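Local coordinates for replication protein A (Methanococcus maripaludis, PDB 3E0E) that probably binds DNA, this chain being one OB-fold domain cut from the longer archaeal replication protein, at residues E19-Y24 / F43-T48; S50-L55 / G82-V87; A70-Y75 / D88-I93. All blocks are in the same frame, centred on the assembly; numbering follows the deposited sequence.

Interaction 1: E19-Y24 / F43-T48; sequences EVVTAY and FLKDDT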
loop_
_atom_site.group_PDB
_atom_site.type_symbol
_atom_site.label_atom_id
_atom_site.label_comp_id
_atom_site.label_asym_id
_atom_site.label_seq_id
_atom_site.Cartn_x
_atom_site.Cartn_y
_atom_site.Cartn_z
ATOM N N GLU A 19 -6.982 4.976 3.043
ATOM C CA GLU A 19 -6.620 5.176 4.434
ATOM C C GLU A 19 -5.741 4.028 4.921
ATOM O O GLU A 19 -6.011 2.862 4.635
ATOM C CB GLU A 19 -7.895 5.231 5.286
ATOM C CG GLU A 19 -7.660 5.067 6.778
ATOM C CD GLU A 19 -8.948 4.875 7.556
ATOM O OE1 GLU A 19 -8.867 4.649 8.780
ATOM O OE2 GLU A 19 -10.039 4.944 6.950
ATOM N N VAL A 20 -4.687 4.364 5.653
ATOM C CA VAL A 20 -3.809 3.349 6.214
ATOM C C VAL A 20 -4.487 2.926 7.519
ATOM O O VAL A 20 -4.518 3.679 8.488
ATOM C CB VAL A 20 -2.402 3.924 6.502
ATOM C CG1 VAL A 20 -1.531 2.857 7.158
ATOM C CG2 VAL A 20 -1.764 4.408 5.197
ATOM N N VAL A 21 -5.065 1.729 7.518
ATOM C CA VAL A 21 -5.762 1.201 8.689
ATOM C C VAL A 21 -4.766 0.569 9.646
ATOM O O VAL A 21 -4.966 0.550 10.864
ATOM C CB VAL A 21 -6.791 0.139 8.277
ATOM C CG1 VAL A 21 -7.488 -0.423 9.514
ATOM C CG2 VAL A 21 -7.799 0.746 7.315
ATOM N N THR A 22 -3.690 0.039 9.087
ATOM C CA THR A 22 -2.666 -0.584 9.902
ATOM C C THR A 22 -1.338 -0.543 9.178
ATOM O O THR A 22 -1.284 -0.572 7.951
ATOM C CB THR A 22 -3.001 -2.056 10.214
ATOM O OG1 THR A 22 -4.319 -2.145 10.770
ATOM C CG2 THR A 22 -2.006 -2.620 11.217
ATOM N N ALA A 23 -0.269 -0.450 9.956
ATOM C CA ALA A 23 1.084 -0.435 9.426
ATOM C C ALA A 23 1.819 -1.448 10.294
ATOM O O ALA A 23 1.895 -1.285 11.509
ATOM C CB ALA A 23 1.693 0.950 9.574
ATOM N N TYR A 24 2.336 -2.506 9.680
ATOM C CA TYR A 24 3.023 -3.538 10.443
ATOM C C TYR A 24 4.522 -3.305 10.546
ATOM O O TYR A 24 5.088 -2.503 9.808
ATOM C CB TYR A 24 2.727 -4.908 9.832
ATOM C CG TYR A 24 1.245 -5.195 9.773
ATOM C CD1 TYR A 24 0.499 -4.876 8.642
ATOM C CD2 TYR A 24 0.576 -5.723 10.878
ATOM C CE1 TYR A 24 -0.878 -5.068 8.610
ATOM C CE2 TYR A 24 -0.801 -5.920 10.858
ATOM C CZ TYR A 24 -1.523 -5.589 9.721
ATOM O OH TYR A 24 -2.887 -5.762 9.700
ATOM N N PHE A 43 -2.222 -2.102 5.707
ATOM C CA PHE A 43 -3.564 -2.558 5.407
ATOM C C PHE A 43 -4.255 -1.267 5.004
ATOM O O PHE A 43 -4.339 -0.322 5.784
ATOM C CB PHE A 43 -4.255 -3.196 6.610
ATOM C CG PHE A 43 -5.459 -4.005 6.229
ATOM C CD1 PHE A 43 -6.736 -3.595 6.586
ATOM C CD2 PHE A 43 -5.314 -5.156 5.460
ATOM C CE1 PHE A 43 -7.857 -4.317 6.182
ATOM C CE2 PHE A 43 -6.427 -5.886 5.049
ATOM C CZ PHE A 43 -7.701 -5.465 5.411
ATOM N N LEU A 44 -4.724 -1.234 3.764
ATOM C CA LEU A 44 -5.355 -0.048 3.199
ATOM C C LEU A 44 -6.849 -0.217 3.020
ATOM O O LEU A 44 -7.325 -1.311 2.736
ATOM C CB LEU A 44 -4.707 0.245 1.851
ATOM C CG LEU A 44 -3.186 0.414 1.914
ATOM C CD1 LEU A 44 -2.608 0.314 0.519
ATOM C CD2 LEU A 44 -2.840 1.747 2.558
ATOM N N LYS A 45 -7.588 0.878 3.163
ATOM C CA LYS A 45 -9.034 0.821 3.020
ATOM C C LYS A 45 -9.618 2.097 2.438
ATOM O O LYS A 45 -9.104 3.185 2.676
ATOM C CB LYS A 45 -9.683 0.577 4.390
ATOM C CG LYS A 45 -11.210 0.552 4.352
ATOM C CD LYS A 45 -11.841 0.456 5.738
ATOM C CE LYS A 45 -11.683 1.750 6.526
ATOM N NZ LYS A 45 -12.502 1.749 7.778
ATOM N N ASP A 46 -10.671 1.954 1.639
ATOM C CA ASP A 46 -11.387 3.109 1.115
ATOM C C ASP A 46 -12.863 2.793 1.311
ATOM O O ASP A 46 -13.184 1.841 2.021
ATOM C CB ASP A 46 -11.042 3.431 -0.358
ATOM C CG ASP A 46 -11.414 2.333 -1.342
ATOM O OD1 ASP A 46 -12.211 1.427 -1.030
ATOM O OD2 ASP A 46 -10.901 2.409 -2.476
ATOM N N ASP A 47 -13.761 3.572 0.714
ATOM C CA ASP A 47 -15.185 3.323 0.914
ATOM C C ASP A 47 -15.752 2.109 0.191
ATOM O O ASP A 47 -16.946 1.831 0.301
ATOM C CB ASP A 47 -16.004 4.570 0.545
ATOM C CG ASP A 47 -15.811 4.999 -0.898
ATOM O OD1 ASP A 47 -16.509 5.943 -1.334
ATOM O OD2 ASP A 47 -14.966 4.404 -1.599
ATOM N N THR A 48 -14.905 1.371 -0.524
ATOM C CA THR A 48 -15.362 0.198 -1.268
ATOM C C THR A 48 -14.730 -1.119 -0.836
ATOM O O THR A 48 -15.199 -2.188 -1.220
ATOM C CB THR A 48 -15.103 0.354 -2.779
ATOM O OG1 THR A 48 -13.694 0.289 -3.035
ATOM C CG2 THR A 48 -15.647 1.681 -3.280
HETATM O O HOH W 1 -11.372 4.790 4.338
HETATM O O HOH W 2 -12.034 4.174 9.125
#

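Interaction 2: S50-L55 / G82-V87; sequences SIRGTL and GLEISV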
loop_
_atom_site.group_PDB
_atom_site.type_symbol
_atom_site.label_atom_id
_atom_site.label_comp_id
_atom_site.label_asym_id
_atom_site.label_seq_id
_atom_site.Cartn_x
_atom_site.Cartn_y
_atom_site.Cartn_z
ATOM N N SER A 50 -10.945 -3.162 1.214
ATOM C CA SER A 50 -9.634 -3.107 1.840
ATOM C C SER A 50 -8.673 -4.026 1.097
ATOM O O SER A 50 -9.089 -4.986 0.444
ATOM C CB SER A 50 -9.735 -3.541 3.301
ATOM O OG SER A 50 -10.208 -4.872 3.397
ATOM N N ILE A 51 -7.384 -3.735 1.205
ATOM C CA ILE A 51 -6.380 -4.541 0.532
ATOM C C ILE A 51 -5.031 -4.364 1.219
ATOM O O ILE A 51 -4.766 -3.321 1.813
ATOM C CB ILE A 51 -6.264 -4.115 -0.943
ATOM C CG1 ILE A 51 -5.328 -5.059 -1.701
ATOM C CG2 ILE A 51 -5.754 -2.676 -1.024
ATOM C CD1 ILE A 51 -5.299 -4.807 -3.187
ATOM N N ARG A 52 -4.196 -5.394 1.149
ATOM C CA ARG A 52 -2.866 -5.346 1.744
ATOM C C ARG A 52 -1.928 -4.658 0.763
ATOM O O ARG A 52 -2.003 -4.891 -0.438
ATOM C CB ARG A 52 -2.355 -6.763 2.011
ATOM C CG ARG A 52 -0.969 -6.827 2.628
ATOM C CD ARG A 52 -0.378 -8.212 2.463
ATOM N NE ARG A 52 0.855 -8.382 3.221
ATOM C CZ ARG A 52 1.837 -9.211 2.880
ATOM N NH1 ARG A 52 1.741 -9.950 1.782
ATOM N NH2 ARG A 52 2.917 -9.304 3.643
ATOM N N GLY A 53 -1.059 -3.801 1.285
ATOM C CA GLY A 53 -0.094 -3.115 0.447
ATOM C C GLY A 53 1.292 -3.497 0.923
ATOM O O GLY A 53 1.518 -3.586 2.126
ATOM N N THR A 54 2.216 -3.741 -0.002
ATOM C CA THR A 54 3.568 -4.110 0.389
ATOM C C THR A 54 4.611 -3.088 -0.066
ATOM O O THR A 54 4.775 -2.823 -1.259
ATOM C CB THR A 54 3.949 -5.512 -0.142
ATOM O OG1 THR A 54 3.797 -5.554 -1.566
ATOM C CG2 THR A 54 3.058 -6.575 0.489
ATOM N N LEU A 55 5.293 -2.508 0.914
ATOM C CA LEU A 55 6.339 -1.521 0.679
ATOM C C LEU A 55 7.647 -2.292 0.697
ATOM O O LEU A 55 7.965 -2.950 1.685
ATOM C CB LEU A 55 6.338 -0.477 1.798
ATOM C CG LEU A 55 5.110 0.429 1.932
ATOM C CD1 LEU A 55 5.195 1.201 3.233
ATOM C CD2 LEU A 55 5.022 1.377 0.739
ATOM N N GLY A 82 -6.408 -12.371 -0.353
ATOM C CA GLY A 82 -6.746 -12.487 -1.758
ATOM C C GLY A 82 -5.834 -11.650 -2.633
ATOM O O GLY A 82 -4.811 -12.129 -3.124
ATOM N N LEU A 83 -6.206 -10.391 -2.831
ATOM C CA LEU A 83 -5.409 -9.492 -3.648
ATOM C C LEU A 83 -4.520 -8.621 -2.778
ATOM O O LEU A 83 -4.828 -8.359 -1.616
ATOM C CB LEU A 83 -6.315 -8.598 -4.502
ATOM C CG LEU A 83 -7.195 -9.288 -5.546
ATOM C CD1 LEU A 83 -8.043 -8.245 -6.259
ATOM C CD2 LEU A 83 -6.326 -10.041 -6.541
ATOM N N GLU A 84 -3.403 -8.187 -3.349
ATOM C CA GLU A 84 -2.465 -7.322 -2.651
ATOM C C GLU A 84 -1.886 -6.381 -3.686
ATOM O O GLU A 84 -1.869 -6.690 -4.877
ATOM C CB GLU A 84 -1.323 -8.128 -2.031
ATOM C CG GLU A 84 -1.748 -9.318 -1.199
ATOM C CD GLU A 84 -0.570 -9.968 -0.498
ATOM O OE1 GLU A 84 0.533 -9.974 -1.081
ATOM O OE2 GLU A 84 -0.749 -10.479 0.629
ATOM N N ILE A 85 -1.418 -5.226 -3.243
ATOM C CA ILE A 85 -0.827 -4.287 -4.174
ATOM C C ILE A 85 0.642 -4.085 -3.818
ATOM O O ILE A 85 0.973 -3.679 -2.699
ATOM C CB ILE A 85 -1.592 -2.940 -4.169
ATOM C CG1 ILE A 85 -0.934 -1.965 -5.148
ATOM C CG2 ILE A 85 -1.650 -2.367 -2.754
ATOM C CD1 ILE A 85 -1.798 -0.767 -5.490
ATOM N N SER A 86 1.517 -4.408 -4.767
ATOM C CA SER A 86 2.955 -4.246 -4.585
ATOM C C SER A 86 3.183 -2.784 -4.919
ATOM O O SER A 86 2.983 -2.358 -6.056
ATOM C CB SER A 86 3.727 -5.150 -5.544
ATOM O OG SER A 86 5.109 -5.133 -5.243
ATOM N N VAL A 87 3.588 -2.016 -3.917
ATOM C CA VAL A 87 3.773 -0.586 -4.089
ATOM C C VAL A 87 4.986 -0.146 -4.885
ATOM O O VAL A 87 6.123 -0.533 -4.584
ATOM C CB VAL A 87 3.806 0.125 -2.720
ATOM C CG1 VAL A 87 3.833 1.631 -2.912
ATOM C CG2 VAL A 87 2.593 -0.281 -1.906
HETATM O O HOH W 3 -5.623 -8.125 0.778
#

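Interaction 3: A70-Y75 / D88-I93; sequences AEVSGY and DNIGII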
loop_
_atom_site.group_PDB
_atom_site.type_symbol
_atom_site.label_atom_id
_atom_site.label_comp_id
_atom_site.label_asym_id
_atom_site.label_seq_id
_atom_site.Cartn_x
_atom_site.Cartn_y
_atom_site.Cartn_z
ATOM N N ALA A 70 -3.276 7.897 1.887
ATOM C CA ALA A 70 -2.181 7.872 0.943
ATOM C C ALA A 70 -2.553 7.552 -0.490
ATOM O O ALA A 70 -3.548 6.877 -0.758
ATOM C CB ALA A 70 -1.129 6.877 1.431
ATOM N N GLU A 71 -1.733 8.063 -1.405
ATOM C CA GLU A 71 -1.893 7.801 -2.825
ATOM C C GLU A 71 -0.901 6.677 -3.060
ATOM O O GLU A 71 0.309 6.881 -2.984
ATOM C CB GLU A 71 -1.499 9.019 -3.654
ATOM C CG GLU A 71 -1.815 8.851 -5.127
ATOM C CD GLU A 71 -1.560 10.111 -5.926
ATOM O OE1 GLU A 71 -1.959 10.152 -7.109
ATOM O OE2 GLU A 71 -0.963 11.057 -5.372
ATOM N N VAL A 72 -1.421 5.488 -3.331
ATOM C CA VAL A 72 -0.589 4.313 -3.535
ATOM C C VAL A 72 -0.676 3.807 -4.964
ATOM O O VAL A 72 -1.748 3.441 -5.423
ATOM C CB VAL A 72 -1.027 3.167 -2.596
ATOM C CG1 VAL A 72 -0.134 1.969 -2.795
ATOM C CG2 VAL A 72 -0.991 3.629 -1.144
ATOM N N SER A 73 0.457 3.779 -5.656
ATOM C CA SER A 73 0.502 3.301 -7.032
ATOM C C SER A 73 1.276 1.995 -7.045
ATOM O O SER A 73 2.329 1.896 -6.429
ATOM C CB SER A 73 1.205 4.320 -7.927
ATOM O OG SER A 73 0.538 5.567 -7.892
ATOM N N GLY A 74 0.756 0.992 -7.740
ATOM C CA GLY A 74 1.456 -0.272 -7.766
ATOM C C GLY A 74 0.817 -1.328 -8.637
ATOM O O GLY A 74 -0.100 -1.043 -9.407
ATOM N N TYR A 75 1.308 -2.553 -8.486
ATOM C CA TYR A 75 0.849 -3.701 -9.254
ATOM C C TYR A 75 0.018 -4.601 -8.352
ATOM O O TYR A 75 0.441 -4.943 -7.251
ATOM C CB TYR A 75 2.061 -4.472 -9.772
ATOM C CG TYR A 75 1.735 -5.571 -10.748
ATOM C CD1 TYR A 75 1.433 -5.278 -12.074
ATOM C CD2 TYR A 75 1.738 -6.907 -10.350
ATOM C CE1 TYR A 75 1.147 -6.288 -12.984
ATOM C CE2 TYR A 75 1.451 -7.926 -11.252
ATOM C CZ TYR A 75 1.159 -7.607 -12.566
ATOM O OH TYR A 75 0.891 -8.609 -13.468
ATOM N N ASP A 88 4.724 0.660 -5.911
ATOM C CA ASP A 88 5.767 1.229 -6.764
ATOM C C ASP A 88 6.063 2.632 -6.246
ATOM O O ASP A 88 7.209 3.077 -6.225
ATOM C CB ASP A 88 5.286 1.329 -8.215
ATOM C CG ASP A 88 5.177 -0.023 -8.889
ATOM O OD1 ASP A 88 4.420 -0.132 -9.873
ATOM O OD2 ASP A 88 5.857 -0.969 -8.441
ATOM N N ASN A 89 5.014 3.326 -5.819
ATOM C CA ASN A 89 5.158 4.681 -5.308
ATOM C C ASN A 89 4.070 4.988 -4.291
ATOM O O ASN A 89 2.952 4.480 -4.387
ATOM C CB ASN A 89 5.079 5.689 -6.461
ATOM C CG ASN A 89 5.283 7.116 -6.000
ATOM O OD1 ASN A 89 4.337 7.907 -5.936
ATOM N ND2 ASN A 89 6.520 7.453 -5.662
ATOM N N ILE A 90 4.414 5.804 -3.300
ATOM C CA ILE A 90 3.457 6.191 -2.273
ATOM C C ILE A 90 3.685 7.640 -1.847
ATOM O O ILE A 90 4.823 8.111 -1.764
ATOM C CB ILE A 90 3.543 5.251 -1.035
ATOM C CG1 ILE A 90 2.497 5.663 0.007
ATOM C CG2 ILE A 90 4.956 5.258 -0.454
ATOM C CD1 ILE A 90 2.304 4.632 1.114
ATOM N N GLY A 91 2.585 8.345 -1.612
ATOM C CA GLY A 91 2.655 9.729 -1.182
ATOM C C GLY A 91 1.510 9.966 -0.230
ATOM O O GLY A 91 0.500 9.273 -0.295
ATOM N N ILE A 92 1.652 10.937 0.662
ATOM C CA ILE A 92 0.592 11.227 1.616
ATOM C C ILE A 92 -0.323 12.333 1.101
ATOM O O ILE A 92 0.124 13.445 0.813
ATOM C CB ILE A 92 1.181 11.652 2.976
ATOM C CG1 ILE A 92 2.069 10.535 3.526
ATOM C CG2 ILE A 92 0.064 11.975 3.952
ATOM C CD1 ILE A 92 2.837 10.917 4.757
ATOM N N ILE A 93 -1.606 12.016 0.981
ATOM C CA ILE A 93 -2.594 12.976 0.519
ATOM C C ILE A 93 -3.010 13.859 1.690
ATOM O O ILE A 93 -2.953 15.086 1.616
ATOM C CB ILE A 93 -3.847 12.262 -0.021
ATOM C CG1 ILE A 93 -3.465 11.368 -1.204
ATOM C CG2 ILE A 93 -4.918 13.281 -0.380
ATOM C CD1 ILE A 93 -2.753 12.075 -2.323
HETATM O O HOH W 4 1.463 7.344 -6.014
#

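Interaction 1: E19-Y24 / F43-T48
Phe43 O takes the backbone N-H of Val21 at 2.8 Å (N to O), and the N-H of Thr22 adds a second, weak bond to the same oxygen. Val21 and Thr22 thus both face Phe43, the signature of a classic beta bulge, and the antiparallel register slips by one residue beside it. Phe43 N returns a bond to Thr22 O, and Glu19 and Lys45 form a hydrogen-bonded pair further along.

The bulge turns the side chain of Val21 toward strand 37-46. With CG1 anti to the backbone N (chi1 179°), Val21 CG2 falls beside that N and presses on Lys45 CB at 3.5 Å, a tight carbon contact, while Val21 CB lies at the edge of the Phe43 ring, 4.1 Å from CD1. Thr22 CB meets Phe43 CB beyond it, and Thr22 CG2 lies over one face of the Tyr24 ring, offset toward its rim.

Glu19 and Lys45 extend alongside each other. The lysine bends at chi3 (71°), yet NZ stops 4.1 Å from Glu19 OE2, beyond a salt bridge; a water that donates to OE2 and accepts from NZ at 2.8 Å joins them. On the other face of the sheet, Val20 CG2 touches Leu44 CD2 at 3.9 Å, and Val64 from a loop packs on Val20. Lys66 NZ bonds to Val21 O, the carbonyl that also receives Thr22 OG1.

The two faces of this OB-fold hairpin contact differ in chemistry: Val20 and Leu44 are buried on one, whereas on the other the charges of Glu19 and Lys45 are joined by a water, and their direct attraction is probably modest.

Interaction 2: S50-L55 / G82-V87
Glu84 OE2 receives Arg52 NH1 at 2.8 Å in a salt bridge that spans two parallel strands of the OB-fold barrel. The two side chains extend alongside each other from the same face of the sheet, but their flat ends are turned, with guanidinium and carboxylate planes 59° apart. NH1 approaches OE2 on its syn side but well out of the carboxylate plane. Arg52 reaches it with a chain extended from CG to NE, whereas Glu84 starts with CG beside its backbone N (chi1 -50°), which leans the carboxylate toward the arginine.

Two further direct contacts hold the guanidinium. Thr54 CG2 sits over the centre of one of its faces, 3.7 Å above the plane, and Ser41 OG of strand 37-46 accepts from NH2. Thr54 OG1 in turn comes to 3.4 Å from Ser86 CA, continuing this polar face along the strands.

The backbones are held by three bonds: Ile85 N to Arg52 O, Thr54 N to Ile85 O, and Val87 N to Thr54 O. Before Ile85 direct pairing gives way, and a water lies between Arg52 N and Leu83 O where the strands diverge, its distance to the latter unusually short.

The opposite face is apolar and buried. Gly53 has no side chain, and Ile85 CG2 packs against its CA at 3.6 Å. Leu55 and Val87 pack against each other, and Ile5 and Leu8 from loops pack on Ile51. At the N-terminal end of the two strands Ile51 directs CG1 away from its own backbone N (chi1 -174°) and across the gap, bringing that carbon to 3.3 Å from Leu83 O.

Interaction 3: A70-Y75 / D88-I93
Strands 70-75 and 89-92 run antiparallel, 171° between their directions, with hydrogen-bonded pairs at Glu71-Gly91 and Ser73-Asn89 and a classic beta bulge where Asp88 and Asn89 both face Ser73. Ser73 O is gripped twice there, by Asp88 N at 2.7 Å and by Asn89 N at 3.1 Å, as the chain changes direction at Asp88.

On the buried face Val72 and Ile90 pack flank to flank. Ile90 points CG1 away from its backbone N (chi1 -178°), bringing CD1 to 4.1 Å from both Ala70 CB and Val72 CG2. On the other face a water donates to Asn89 OD1 at 2.9 Å and accepts from Ser73 OG at 2.7 Å, with a longer contact to Glu71 O. Ser73 OG is also bonded to Thr15 OG1, which ties this polar cluster to strand 12-29. At the far end Ile93 crosses the extended Glu71 chain and lays CD1 against its CB at 3.6 Å.

Strand 69-78 is flanked on its two edges. Strand 89-92 lies along one, where strand 83-87 also pairs with it at Tyr75-Ser86, and strand 12-29 pairs with the other through Ala70-Ala18, Val72-Ile16 and Gly74-Gly14. Inside the barrel, Phe62 and Val64 from a loop meet Ile90, while Leu42 and Leu44 of strand 37-46 reach Ile90 and Val72 respectively.

Overall arrangement
The three contacts belong to one curled OB-fold sheet, their centres 10 to 12 Å apart. Interactions 1 and 2 meet through adjacent strands 37-46 and 49-56, where Leu44 N lies 2.9 Å from Ile51 O, probably a hydrogen bond. Interaction 2 joins interaction 3 in the same way, Ser86 N being 2.8 Å from Tyr75 O, and also in the core, where Val87 CG2 packs on Val72 CG1 at 3.6 Å. Interactions 1 and 3 touch across the interior: Leu44 CD1 is 4.0 Å from Val72 CG2. Val72 therefore links all three inside the barrel, a fold that in this family probably serves DNA binding.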